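Local coordinates for protein de novo designed WSHC8 (PDB 6O35) that assembles from eight copies of a designed helical hairpin into an octameric helical bundle, probably enclosing a central pore, at residues E31-L36 with T67-A72. Sequence-based numbering, arbitrary orientation.
Sequences ELLKEL and TAYLEA
Leu33 reaches from helix 3-50 to Tyr69 and Ala72 of helix 55-101, an apolar contact between the two antiparallel helices of a helical hairpin, eight copies of which build the designed bundle. Along 31-36, Leu32 packs on Leu70 of the second subunit, as does Leu33. Between 31-36 and 67-72, Leu33 is the one residue of 31-36 that makes the contact; Tyr69 also packs on Ser37 and Ala72 on Phe29 of helix 3-50. The Leu33 CB points toward the partner helix, where the backbones come as near as 7.8 Å between Leu33 CA and Ala72 CA. With CG anti to the backbone N (chi1 174°), the branched end crosses the Tyr69 side chain at about a right angle and meets the ring obliquely at CD1 and CE1, Leu33 CG lying 3.7 Å from Tyr69 CE1 and Leu33 CD1 3.9 Å from Tyr69 CD1. Farther along helix 55-101, the methyl of Ala72 meets both branches, its CB 4.0 Å from Leu33 CD2 and 4.1 Å from Leu33 CD1. Leu36 packs on Tyr69 of the second subunit. Tyr69 OH is hydrogen-bonded to Gln73 NE2 of its own helix. The closest approach is Leu33 CD2 to Tyr69 CE1, 3.6 Å.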
# COMPACT_ATOMS: atom_id res chain seq x y z
N GLU A 31 -11.94 -5.75 -21.81
CA GLU A 31 -11.69 -5.69 -23.24
C GLU A 31 -10.25 -5.27 -23.52
O GLU A 31 -9.60 -5.82 -24.42
CB GLU A 31 -12.67 -4.72 -23.91
CG GLU A 31 -14.13 -5.07 -23.71
N LEU A 32 -9.73 -4.31 -22.75
CA LEU A 32 -8.35 -3.87 -22.93
C LEU A 32 -7.38 -5.01 -22.64
O LEU A 32 -6.50 -5.31 -23.45
CB LEU A 32 -8.06 -2.68 -22.01
CG LEU A 32 -6.73 -1.97 -22.22
CD1 LEU A 32 -6.82 -1.00 -23.39
CD2 LEU A 32 -6.30 -1.25 -20.95
N LEU A 33 -7.53 -5.66 -21.48
CA LEU A 33 -6.66 -6.77 -21.14
C LEU A 33 -6.76 -7.90 -22.16
O LEU A 33 -5.76 -8.52 -22.52
CB LEU A 33 -7.00 -7.29 -19.74
CG LEU A 33 -6.26 -8.55 -19.28
CD1 LEU A 33 -4.76 -8.34 -19.38
CD2 LEU A 33 -6.67 -8.92 -17.86
N LYS A 34 -7.98 -8.17 -22.65
CA LYS A 34 -8.16 -9.24 -23.62
C LYS A 34 -7.40 -8.95 -24.91
O LYS A 34 -6.74 -9.84 -25.46
CB LYS A 34 -9.65 -9.43 -23.91
CG LYS A 34 -9.97 -10.02 -25.27
CD LYS A 34 -11.45 -10.38 -25.38
CE LYS A 34 -11.80 -10.84 -26.79
N GLU A 35 -7.48 -7.72 -25.41
CA GLU A 35 -6.77 -7.36 -26.63
C GLU A 35 -5.27 -7.50 -26.45
O GLU A 35 -4.60 -8.20 -27.22
CB GLU A 35 -7.14 -5.94 -27.06
N LEU A 36 -4.72 -6.83 -25.43
CA LEU A 36 -3.28 -6.89 -25.21
C LEU A 36 -2.83 -8.31 -24.88
O LEU A 36 -1.81 -8.78 -25.38
CB LEU A 36 -2.87 -5.92 -24.10
CG LEU A 36 -3.18 -4.44 -24.34
CD1 LEU A 36 -2.45 -3.58 -23.32
CD2 LEU A 36 -2.81 -4.02 -25.76
N THR A 67 1.81 -14.97 -15.51
CA THR A 67 2.04 -14.29 -14.24
C THR A 67 1.57 -12.84 -14.30
O THR A 67 0.93 -12.35 -13.35
CB THR A 67 3.53 -14.35 -13.88
OG1 THR A 67 3.88 -15.69 -13.52
CG2 THR A 67 3.83 -13.42 -12.71
N ALA A 68 1.86 -12.14 -15.39
CA ALA A 68 1.38 -10.77 -15.54
C ALA A 68 -0.14 -10.73 -15.69
O ALA A 68 -0.80 -9.83 -15.16
CB ALA A 68 2.05 -10.10 -16.74
N TYR A 69 -0.71 -11.70 -16.41
CA TYR A 69 -2.16 -11.75 -16.58
C TYR A 69 -2.86 -11.96 -15.24
O TYR A 69 -3.88 -11.32 -14.96
CB TYR A 69 -2.53 -12.86 -17.56
CG TYR A 69 -4.01 -12.97 -17.83
CD1 TYR A 69 -4.64 -12.14 -18.74
CD2 TYR A 69 -4.78 -13.92 -17.16
CE1 TYR A 69 -6.00 -12.24 -18.98
CE2 TYR A 69 -6.14 -14.03 -17.40
CZ TYR A 69 -6.74 -13.19 -18.31
OH TYR A 69 -8.09 -13.29 -18.54
N LEU A 70 -2.32 -12.85 -14.40
CA LEU A 70 -2.91 -13.08 -13.09
C LEU A 70 -2.85 -11.81 -12.24
O LEU A 70 -3.79 -11.52 -11.48
CB LEU A 70 -2.19 -14.23 -12.39
CG LEU A 70 -3.05 -15.07 -11.44
N GLU A 71 -1.77 -11.05 -12.35
CA GLU A 71 -1.65 -9.81 -11.59
C GLU A 71 -2.66 -8.77 -12.08
O GLU A 71 -3.26 -8.06 -11.27
CB GLU A 71 -0.23 -9.26 -11.70
CG GLU A 71 0.81 -10.08 -10.96
N ALA A 72 -2.86 -8.68 -13.39
CA ALA A 72 -3.82 -7.71 -13.92
C ALA A 72 -5.22 -8.00 -13.42
O ALA A 72 -5.96 -7.08 -13.05
CB ALA A 72 -3.78 -7.71 -15.45